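Local coordinates for protein probable starch synthase 4, chloroplastic/amyloplastic (Arabidopsis thaliana, PDB 6GNE) that belongs to the plant starch synthases, two-domain enzymes of the GT-B glycosyltransferase fold, and holds adenosine-5'-diphosphate in this model, at residues H381-I395 / T402-R416. Numbering follows the deposited sequence.
Sequences HTIYAASDLFIIPSI and TQMIAMRYGSIPIAR. With ADP (adenosine-5'-diphosphate), chain F.
Y384 lies flat against I405, whose CG2 stands over the middle of the ring, 3.4 Å from its centroid and only 11° off the normal, a CH-pi contact. I405 presents this methyl because CG2 is anti to its backbone N, while its CD1 reaches on toward the ribose of ADP. At the ring's rim the Y384 hydroxyl, with the T402 methyl beside it, forms a hydrogen bond with the ribose, OH to ADP O2' 2.7 Å, the sugar oxygen lying in the ring plane. T402 N adds a weak bond to O1A of the same nucleotide.

Further along, F390 sets its CB and CG against the methyl of A406, CG to CB 3.7 Å, and crosses T402 at about a right angle, with T402 O over one face near the rim. I392 slides past T402 in the opposite direction, its CD1 touching P413 CB, A415 CB and Q403 CB. On the other face of the sheet L389 and I391 pack against I412 and I414. Between these layers the parallel strands bond alternately, from I412 N to D388 O through to R416 N to I392 O.

Where helix 402-408 ends in a Schellman motif with G410 at C-prime, S411 turns OG anti to its backbone N (chi1 -175°) and hydrogen-bonds S387 OG at 2.7 Å. At the far end R416 gives NE to S394 O (2.8 Å) and NH1 to I395 O (2.8 Å), the first acceptor almost in the guanidinium plane; NH2 goes to Q444 O.

Strand 389-392, helix 402-408 and strand 412-416 thus make a beta-alpha-beta unit of the six-stranded parallel sheet in the C-terminal Rossmann-like domain of the GT-B fold; Y384, from the preceding helix, joins T402 and I405 in the ADP pocket, which D30 of the N-terminal half helps complete.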
ATOM      1  N   HIS A 381      -7.012  13.558  -4.245  1.00 33.48           N
ATOM      2  CA  HIS A 381      -8.195  13.394  -5.091  1.00 33.47           C
ATOM      3  C   HIS A 381      -8.236  14.397  -6.238  1.00 33.42           C
ATOM      4  O   HIS A 381      -8.342  13.990  -7.382  1.00 33.20           O
ATOM      5  CB  HIS A 381      -9.483  13.424  -4.279  1.00 34.79           C
ATOM      6  CG  HIS A 381      -9.735  12.174  -3.489  1.00 34.73           C
ATOM      7  ND1 HIS A 381     -10.550  11.165  -3.939  1.00 33.74           N
ATOM      8  CD2 HIS A 381      -9.267  11.769  -2.283  1.00 35.15           C
ATOM      9  CE1 HIS A 381     -10.582  10.199  -3.042  1.00 34.06           C
ATOM     10  NE2 HIS A 381      -9.807  10.536  -2.032  1.00 33.94           N
ATOM     11  N   THR A 382      -8.131  15.690  -5.943  1.00 35.51           N
ATOM     12  CA  THR A 382      -8.240  16.729  -6.988  1.00 36.72           C
ATOM     13  C   THR A 382      -7.062  16.673  -7.962  1.00 35.93           C
ATOM     14  O   THR A 382      -7.218  17.012  -9.135  1.00 36.29           O
ATOM     15  CB  THR A 382      -8.392  18.163  -6.405  1.00 40.14           C
ATOM     16  OG1 THR A 382      -7.342  18.431  -5.464  1.00 42.79           O
ATOM     17  CG2 THR A 382      -9.717  18.336  -5.658  1.00 41.37           C
ATOM     18  N   ILE A 383      -5.889  16.214  -7.505  1.00 35.35           N
ATOM     19  CA  ILE A 383      -4.718  16.077  -8.393  1.00 33.70           C
ATOM     20  C   ILE A 383      -4.873  14.954  -9.382  1.00 32.28           C
ATOM     21  O   ILE A 383      -4.563  15.141 -10.562  1.00 33.96           O
ATOM     22  CB  ILE A 383      -3.382  15.987  -7.623  1.00 32.81           C
ATOM     23  CG1 ILE A 383      -3.040  17.356  -7.036  1.00 33.74           C
ATOM     24  CG2 ILE A 383      -2.255  15.537  -8.538  1.00 32.25           C
ATOM     25  CD1 ILE A 383      -1.920  17.327  -6.019  1.00 34.52           C
ATOM     26  N   TYR A 384      -5.336  13.797  -8.928  1.00 31.84           N
ATOM     27  CA  TYR A 384      -5.648  12.686  -9.853  1.00 31.04           C
ATOM     28  C   TYR A 384      -6.682  13.179 -10.888  1.00 32.13           C
ATOM     29  O   TYR A 384      -6.502  12.991 -12.091  1.00 33.86           O
ATOM     30  CB  TYR A 384      -6.208  11.463  -9.124  1.00 30.73           C
ATOM     31  CG  TYR A 384      -5.228  10.670  -8.271  1.00 30.54           C
ATOM     32  CD1 TYR A 384      -4.113  10.032  -8.840  1.00 29.94           C
ATOM     33  CD2 TYR A 384      -5.441  10.503  -6.897  1.00 31.03           C
ATOM     34  CE1 TYR A 384      -3.223   9.285  -8.069  1.00 29.04           C
ATOM     35  CE2 TYR A 384      -4.547   9.754  -6.104  1.00 31.44           C
ATOM     36  CZ  TYR A 384      -3.440   9.138  -6.689  1.00 29.67           C
ATOM     37  OH  TYR A 384      -2.588   8.398  -5.899  1.00 27.87           O
ATOM     38  N   ALA A 385      -7.750  13.816 -10.429  1.00 31.54           N
ATOM     39  CA  ALA A 385      -8.793  14.302 -11.312  1.00 32.48           C
ATOM     40  C   ALA A 385      -8.292  15.318 -12.331  1.00 33.26           C
ATOM     41  O   ALA A 385      -8.586  15.191 -13.525  1.00 33.32           O
ATOM     42  CB  ALA A 385      -9.911  14.933 -10.497  1.00 33.74           C
ATOM     43  N   ALA A 386      -7.546  16.322 -11.857  1.00 33.36           N
ATOM     44  CA  ALA A 386      -7.091  17.412 -12.715  1.00 35.06           C
ATOM     45  C   ALA A 386      -6.017  17.027 -13.748  1.00 33.67           C
ATOM     46  O   ALA A 386      -5.973  17.597 -14.825  1.00 33.33           O
ATOM     47  CB  ALA A 386      -6.586  18.579 -11.872  1.00 36.08           C
ATOM     48  N   SER A 387      -5.165  16.079 -13.406  1.00 32.48           N
ATOM     49  CA  SER A 387      -3.956  15.838 -14.186  1.00 33.20           C
ATOM     50  C   SER A 387      -4.264  15.098 -15.494  1.00 32.65           C
ATOM     51  O   SER A 387      -5.185  14.292 -15.548  1.00 32.96           O
ATOM     52  CB  SER A 387      -2.918  15.078 -13.342  1.00 32.26           C
ATOM     53  OG  SER A 387      -3.378  13.786 -13.007  1.00 31.41           O
ATOM     54  N   ASP A 388      -3.498  15.414 -16.535  1.00 32.42           N
ATOM     55  CA  ASP A 388      -3.543  14.710 -17.808  1.00 32.04           C
ATOM     56  C   ASP A 388      -2.577  13.535 -17.838  1.00 31.20           C
ATOM     57  O   ASP A 388      -2.821  12.530 -18.534  1.00 29.46           O
ATOM     58  CB  ASP A 388      -3.164  15.644 -18.918  1.00 32.99           C
ATOM     59  CG  ASP A 388      -4.061  16.833 -18.968  1.00 35.13           C
ATOM     60  OD1 ASP A 388      -5.283  16.624 -19.143  1.00 36.28           O
ATOM     61  OD2 ASP A 388      -3.542  17.958 -18.768  1.00 36.49           O
ATOM     62  N   LEU A 389      -1.475  13.688 -17.100  1.00 30.23           N
ATOM     63  CA  LEU A 389      -0.420  12.708 -17.043  1.00 29.85           C
ATOM     64  C   LEU A 389      -0.018  12.510 -15.583  1.00 28.65           C
ATOM     65  O   LEU A 389      -0.107  13.432 -14.767  1.00 26.79           O
ATOM     66  CB  LEU A 389       0.778  13.220 -17.849  1.00 30.70           C
ATOM     67  CG  LEU A 389       0.603  13.328 -19.367  1.00 31.69           C
ATOM     68  CD1 LEU A 389       1.726  14.074 -20.042  1.00 32.36           C
ATOM     69  CD2 LEU A 389       0.549  11.937 -19.947  1.00 32.31           C
ATOM     70  N   PHE A 390       0.461  11.308 -15.288  1.00 28.58           N
ATOM     71  CA  PHE A 390       0.843  10.911 -13.937  1.00 28.85           C
ATOM     72  C   PHE A 390       2.108  10.061 -13.976  1.00 29.05           C
ATOM     73  O   PHE A 390       2.142   9.040 -14.674  1.00 28.15           O
ATOM     74  CB  PHE A 390      -0.292  10.125 -13.269  1.00 28.87           C
ATOM     75  CG  PHE A 390      -0.066   9.906 -11.807  1.00 28.89           C
ATOM     76  CD1 PHE A 390       0.675   8.814 -11.357  1.00 28.39           C
ATOM     77  CD2 PHE A 390      -0.527  10.833 -10.874  1.00 30.25           C
ATOM     78  CE1 PHE A 390       0.942   8.626 -10.021  1.00 28.22           C
ATOM     79  CE2 PHE A 390      -0.288  10.643  -9.508  1.00 30.17           C
ATOM     80  CZ  PHE A 390       0.451   9.538  -9.085  1.00 29.41           C
ATOM     81  N   ILE A 391       3.128  10.447 -13.206  1.00 30.18           N
ATOM     82  CA  ILE A 391       4.431   9.763 -13.304  1.00 30.86           C
ATOM     83  C   ILE A 391       4.742   8.835 -12.123  1.00 30.11           C
ATOM     84  O   ILE A 391       4.531   9.214 -10.979  1.00 31.58           O
ATOM     85  CB  ILE A 391       5.599  10.754 -13.518  1.00 31.40           C
ATOM     86  CG1 ILE A 391       5.719  11.785 -12.388  1.00 31.59           C
ATOM     87  CG2 ILE A 391       5.463  11.443 -14.863  1.00 32.25           C
ATOM     88  CD1 ILE A 391       7.157  12.233 -12.184  1.00 31.99           C
ATOM     89  N   ILE A 392       5.256   7.649 -12.423  1.00 29.89           N
ATOM     90  CA  ILE A 392       5.671   6.659 -11.416  1.00 30.98           C
ATOM     91  C   ILE A 392       7.011   6.074 -11.912  1.00 30.07           C
ATOM     92  O   ILE A 392       7.088   4.956 -12.451  1.00 30.43           O
ATOM     93  CB  ILE A 392       4.641   5.479 -11.177  1.00 32.07           C
ATOM     94  CG1 ILE A 392       3.210   5.864 -11.548  1.00 34.18           C
ATOM     95  CG2 ILE A 392       4.664   4.983  -9.731  1.00 31.01           C
ATOM     96  CD1 ILE A 392       2.922   5.920 -13.036  1.00 36.15           C
ATOM     97  N   PRO A 393       8.080   6.818 -11.746  1.00 28.75           N
ATOM     98  CA  PRO A 393       9.350   6.360 -12.278  1.00 29.41           C
ATOM     99  C   PRO A 393      10.161   5.568 -11.246  1.00 29.33           C
ATOM    100  O   PRO A 393      11.334   5.900 -10.979  1.00 29.36           O
ATOM    101  CB  PRO A 393      10.021   7.676 -12.638  1.00 29.94           C
ATOM    102  CG  PRO A 393       9.617   8.532 -11.510  1.00 29.71           C
ATOM    103  CD  PRO A 393       8.165   8.203 -11.302  1.00 28.98           C
ATOM    104  N   SER A 394       9.548   4.524 -10.681  1.00 28.41           N
ATOM    105  CA  SER A 394      10.095   3.840  -9.493  1.00 29.03           C
ATOM    106  C   SER A 394      11.356   3.027  -9.798  1.00 30.17           C
ATOM    107  O   SER A 394      11.480   2.428 -10.872  1.00 28.51           O
ATOM    108  CB  SER A 394       9.026   2.942  -8.858  1.00 28.43           C
ATOM    109  OG  SER A 394       7.830   3.663  -8.600  1.00 27.95           O
ATOM    110  N   ILE A 395      12.291   3.024  -8.848  1.00 31.79           N
ATOM    111  CA  ILE A 395      13.460   2.138  -8.928  1.00 34.69           C
ATOM    112  C   ILE A 395      12.982   0.689  -8.784  1.00 35.54           C
ATOM    113  O   ILE A 395      13.407  -0.184  -9.519  1.00 36.89           O
ATOM    114  CB  ILE A 395      14.529   2.500  -7.862  1.00 36.32           C
ATOM    115  CG1 ILE A 395      14.997   3.971  -8.026  1.00 37.19           C
ATOM    116  CG2 ILE A 395      15.729   1.557  -7.924  1.00 37.32           C
ATOM    117  CD1 ILE A 395      15.438   4.355  -9.426  1.00 37.12           C
ATOM    118  N   THR A 402      -1.071   4.100  -7.144  1.00 28.44           N
ATOM    119  CA  THR A 402      -1.308   5.428  -7.690  1.00 29.43           C
ATOM    120  C   THR A 402      -1.525   5.426  -9.214  1.00 28.88           C
ATOM    121  O   THR A 402      -2.315   6.218  -9.731  1.00 28.03           O
ATOM    122  CB  THR A 402      -0.169   6.352  -7.341  1.00 30.16           C
ATOM    123  OG1 THR A 402       1.052   5.821  -7.881  1.00 29.23           O
ATOM    124  CG2 THR A 402      -0.072   6.550  -5.799  1.00 30.96           C
ATOM    125  N   GLN A 403      -0.849   4.520  -9.916  1.00 28.17           N
ATOM    126  CA  GLN A 403      -1.076   4.375 -11.354  1.00 28.81           C
ATOM    127  C   GLN A 403      -2.487   3.850 -11.671  1.00 29.31           C
ATOM    128  O   GLN A 403      -3.073   4.207 -12.685  1.00 30.29           O
ATOM    129  CB  GLN A 403      -0.007   3.479 -12.015  1.00 29.65           C
ATOM    130  CG  GLN A 403      -0.192   1.947 -11.948  1.00 29.34           C
ATOM    131  CD  GLN A 403       0.307   1.336 -10.657  1.00 30.21           C
ATOM    132  OE1 GLN A 403       0.550   2.037  -9.653  1.00 31.98           O
ATOM    133  NE2 GLN A 403       0.486   0.019 -10.671  1.00 30.50           N
ATOM    134  N   MET A 404      -3.021   2.996 -10.800  1.00 28.76           N
ATOM    135  CA  MET A 404      -4.369   2.488 -10.961  1.00 29.32           C
ATOM    136  C   MET A 404      -5.391   3.596 -10.669  1.00 29.56           C
ATOM    137  O   MET A 404      -6.348   3.781 -11.447  1.00 31.03           O
ATOM    138  CB  MET A 404      -4.612   1.290 -10.059  1.00 29.57           C
ATOM    139  CG  MET A 404      -3.658   0.127 -10.309  1.00 29.97           C
ATOM    140  SD  MET A 404      -4.029  -1.341  -9.354  1.00 30.45           S
ATOM    141  CE  MET A 404      -2.551  -2.300  -9.556  1.00 30.06           C
ATOM    142  N   ILE A 405      -5.156   4.361  -9.603  1.00 27.58           N
ATOM    143  CA  ILE A 405      -6.045   5.464  -9.259  1.00 27.61           C
ATOM    144  C   ILE A 405      -5.987   6.496 -10.370  1.00 27.96           C
ATOM    145  O   ILE A 405      -7.042   6.966 -10.819  1.00 29.52           O
ATOM    146  CB  ILE A 405      -5.681   6.139  -7.904  1.00 27.93           C
ATOM    147  CG1 ILE A 405      -5.723   5.132  -6.728  1.00 27.80           C
ATOM    148  CG2 ILE A 405      -6.607   7.314  -7.595  1.00 28.01           C
ATOM    149  CD1 ILE A 405      -5.074   5.636  -5.465  1.00 27.52           C
ATOM    150  N   ALA A 406      -4.782   6.862 -10.829  1.00 25.98           N
ATOM    151  CA  ALA A 406      -4.671   7.821 -11.920  1.00 26.04           C
ATOM    152  C   ALA A 406      -5.517   7.404 -13.134  1.00 26.78           C
ATOM    153  O   ALA A 406      -6.319   8.191 -13.634  1.00 27.94           O
ATOM    154  CB  ALA A 406      -3.225   8.015 -12.322  1.00 25.82           C
ATOM    155  N   MET A 407      -5.362   6.167 -13.593  1.00 26.65           N
ATOM    156  CA  MET A 407      -6.130   5.702 -14.748  1.00 28.28           C
ATOM    157  C   MET A 407      -7.651   5.681 -14.494  1.00 29.80           C
ATOM    158  O   MET A 407      -8.455   5.977 -15.377  1.00 30.02           O
ATOM    159  CB  MET A 407      -5.655   4.320 -15.166  1.00 28.34           C
ATOM    160  CG  MET A 407      -4.308   4.361 -15.851  1.00 28.07           C
ATOM    161  SD  MET A 407      -3.816   2.814 -16.586  1.00 28.93           S
ATOM    162  CE  MET A 407      -3.320   1.889 -15.139  1.00 27.58           C
ATOM    163  N   ARG A 408      -8.032   5.361 -13.267  1.00 30.46           N
ATOM    164  CA  ARG A 408      -9.423   5.408 -12.863  1.00 32.81           C
ATOM    165  C   ARG A 408      -9.986   6.823 -13.013  1.00 33.08           C
ATOM    166  O   ARG A 408     -11.142   6.970 -13.369  1.00 33.96           O
ATOM    167  CB  ARG A 408      -9.549   4.895 -11.418  1.00 34.13           C
ATOM    168  CG  ARG A 408     -10.908   4.983 -10.746  1.00 35.50           C
ATOM    169  CD  ARG A 408     -11.907   4.067 -11.408  1.00 37.95           C
ATOM    170  NE  ARG A 408     -13.076   3.886 -10.549  1.00 40.96           N
ATOM    171  CZ  ARG A 408     -14.318   3.611 -10.958  1.00 41.76           C
ATOM    172  NH1 ARG A 408     -14.597   3.474 -12.237  1.00 41.40           N
ATOM    173  NH2 ARG A 408     -15.288   3.444 -10.056  1.00 42.11           N
ATOM    174  N   TYR A 409      -9.160   7.835 -12.753  1.00 32.52           N
ATOM    175  CA  TYR A 409      -9.525   9.254 -12.878  1.00 33.54           C
ATOM    176  C   TYR A 409      -9.104   9.854 -14.235  1.00 33.09           C
ATOM    177  O   TYR A 409      -9.089  11.075 -14.410  1.00 33.58           O
ATOM    178  CB  TYR A 409      -8.919  10.059 -11.698  1.00 33.36           C
ATOM    179  CG  TYR A 409      -9.659   9.858 -10.400  1.00 34.51           C
ATOM    180  CD1 TYR A 409      -9.644   8.641  -9.751  1.00 34.98           C
ATOM    181  CD2 TYR A 409     -10.415  10.881  -9.826  1.00 37.29           C
ATOM    182  CE1 TYR A 409     -10.348   8.447  -8.559  1.00 36.56           C
ATOM    183  CE2 TYR A 409     -11.132  10.694  -8.632  1.00 37.20           C
ATOM    184  CZ  TYR A 409     -11.091   9.475  -8.014  1.00 36.73           C
ATOM    185  OH  TYR A 409     -11.762   9.252  -6.853  1.00 37.92           O
ATOM    186  N   GLY A 410      -8.775   8.998 -15.192  1.00 32.54           N
ATOM    187  CA  GLY A 410      -8.459   9.413 -16.544  1.00 32.90           C
ATOM    188  C   GLY A 410      -7.077  10.004 -16.793  1.00 32.48           C
ATOM    189  O   GLY A 410      -6.834  10.481 -17.913  1.00 32.60           O
ATOM    190  N   SER A 411      -6.195   9.997 -15.781  1.00 31.19           N
ATOM    191  CA  SER A 411      -4.844  10.534 -15.931  1.00 31.55           C
ATOM    192  C   SER A 411      -3.941   9.406 -16.436  1.00 31.22           C
ATOM    193  O   SER A 411      -3.918   8.323 -15.844  1.00 31.47           O
ATOM    194  CB  SER A 411      -4.344  11.109 -14.597  1.00 31.33           C
ATOM    195  OG  SER A 411      -3.081  11.758 -14.697  1.00 31.18           O
ATOM    196  N   ILE A 412      -3.204   9.661 -17.508  1.00 31.34           N
ATOM    197  CA  ILE A 412      -2.440   8.613 -18.214  1.00 31.02           C
ATOM    198  C   ILE A 412      -1.044   8.430 -17.656  1.00 29.30           C
ATOM    199  O   ILE A 412      -0.301   9.387 -17.574  1.00 29.95           O
ATOM    200  CB  ILE A 412      -2.338   8.927 -19.703  1.00 32.07           C
ATOM    201  CG1 ILE A 412      -3.756   9.075 -20.300  1.00 34.15           C
ATOM    202  CG2 ILE A 412      -1.548   7.852 -20.432  1.00 32.88           C
ATOM    203  CD1 ILE A 412      -4.693   7.893 -20.048  1.00 34.88           C
ATOM    204  N   PRO A 413      -0.687   7.204 -17.253  1.00 29.40           N
ATOM    205  CA  PRO A 413       0.536   7.015 -16.505  1.00 29.66           C
ATOM    206  C   PRO A 413       1.781   6.949 -17.362  1.00 30.51           C
ATOM    207  O   PRO A 413       1.744   6.505 -18.510  1.00 32.37           O
ATOM    208  CB  PRO A 413       0.332   5.664 -15.791  1.00 29.18           C
ATOM    209  CG  PRO A 413      -0.602   4.938 -16.655  1.00 29.95           C
ATOM    210  CD  PRO A 413      -1.503   5.981 -17.234  1.00 30.37           C
ATOM    211  N   ILE A 414       2.872   7.389 -16.765  1.00 30.10           N
ATOM    212  CA  ILE A 414       4.198   7.232 -17.299  1.00 30.60           C
ATOM    213  C   ILE A 414       4.989   6.521 -16.200  1.00 30.27           C
ATOM    214  O   ILE A 414       5.214   7.086 -15.128  1.00 27.40           O
ATOM    215  CB  ILE A 414       4.867   8.596 -17.623  1.00 31.65           C
ATOM    216  CG1 ILE A 414       3.958   9.438 -18.548  1.00 31.89           C
ATOM    217  CG2 ILE A 414       6.294   8.387 -18.159  1.00 31.16           C
ATOM    218  CD1 ILE A 414       4.492  10.814 -18.829  1.00 33.17           C
ATOM    219  N   ALA A 415       5.435   5.300 -16.498  1.00 30.68           N
ATOM    220  CA  ALA A 415       5.905   4.385 -15.488  1.00 30.06           C
ATOM    221  C   ALA A 415       7.148   3.646 -15.925  1.00 31.20           C
ATOM    222  O   ALA A 415       7.293   3.295 -17.096  1.00 30.97           O
ATOM    223  CB  ALA A 415       4.808   3.376 -15.176  1.00 29.33           C
ATOM    224  N   ARG A 416       8.015   3.343 -14.964  1.00 31.61           N
ATOM    225  CA  ARG A 416       9.128   2.459 -15.237  1.00 32.88           C
ATOM    226  C   ARG A 416       8.677   0.993 -15.198  1.00 32.11           C
ATOM    227  O   ARG A 416       7.837   0.644 -14.392  1.00 31.89           O
ATOM    228  CB  ARG A 416      10.291   2.714 -14.287  1.00 33.48           C
ATOM    229  CG  ARG A 416      11.635   2.285 -14.904  1.00 35.29           C
ATOM    230  CD  ARG A 416      12.817   2.552 -13.996  1.00 35.33           C
ATOM    231  NE  ARG A 416      12.959   1.477 -13.028  1.00 34.43           N
ATOM    232  CZ  ARG A 416      13.605   0.343 -13.232  1.00 33.65           C
ATOM    233  NH1 ARG A 416      13.657  -0.536 -12.252  1.00 33.52           N
ATOM    234  NH2 ARG A 416      14.195   0.080 -14.380  1.00 34.45           N
TER
HETATM  235  PB  ADP F 601       3.433   3.100  -1.285  1.00 27.46           P
HETATM  236  O1B ADP F 601       2.694   1.990  -0.598  1.00 28.85           O
HETATM  237  O2B ADP F 601       3.304   4.468  -0.681  1.00 27.40           O
HETATM  238  O3B ADP F 601       4.882   2.729  -1.504  1.00 28.09           O
HETATM  239  PA  ADP F 601       1.307   2.793  -3.211  1.00 28.50           P
HETATM  240  O1A ADP F 601       1.149   3.301  -4.615  1.00 29.64           O
HETATM  241  O2A ADP F 601       1.092   1.311  -3.043  1.00 30.69           O
HETATM  242  O3A ADP F 601       2.778   3.254  -2.746  1.00 27.33           O
HETATM  243  O5' ADP F 601       0.305   3.538  -2.201  1.00 28.95           O
HETATM  244  C5' ADP F 601       0.294   4.958  -2.047  1.00 29.36           C
HETATM  245  C4' ADP F 601      -1.021   5.520  -1.477  1.00 28.85           C
HETATM  246  O4' ADP F 601      -0.742   6.649  -0.635  1.00 28.56           O
HETATM  247  C3' ADP F 601      -1.950   6.072  -2.539  1.00 28.13           C
HETATM  248  O3' ADP F 601      -3.280   6.013  -2.051  1.00 27.88           O
HETATM  249  C2' ADP F 601      -1.541   7.517  -2.653  1.00 27.70           C
HETATM  250  O2' ADP F 601      -2.569   8.343  -3.169  1.00 28.75           O
HETATM  251  C1' ADP F 601      -1.258   7.845  -1.217  1.00 28.36           C
HETATM  252  N9  ADP F 601      -0.255   8.918  -1.033  1.00 29.82           N
HETATM  253  C8  ADP F 601       1.075   8.812  -1.142  1.00 29.22           C
HETATM  254  N7  ADP F 601       1.669   9.991  -0.852  1.00 29.29           N
HETATM  255  C5  ADP F 601       0.708  10.877  -0.546  1.00 29.69           C
HETATM  256  C6  ADP F 601       0.637  12.318  -0.151  1.00 29.92           C
HETATM  257  N6  ADP F 601       1.773  13.052  -0.038  1.00 28.33           N
HETATM  258  N1  ADP F 601      -0.599  12.846   0.078  1.00 29.74           N
HETATM  259  C2  ADP F 601      -1.722  12.096  -0.064  1.00 30.03           C
HETATM  260  N3  ADP F 601      -1.715  10.802  -0.423  1.00 29.05           N
HETATM  261  C4  ADP F 601      -0.558  10.157  -0.673  1.00 29.65           C
HETATM  262  O   HOH W   1      -5.441  12.354 -19.220  1.00 23.21           O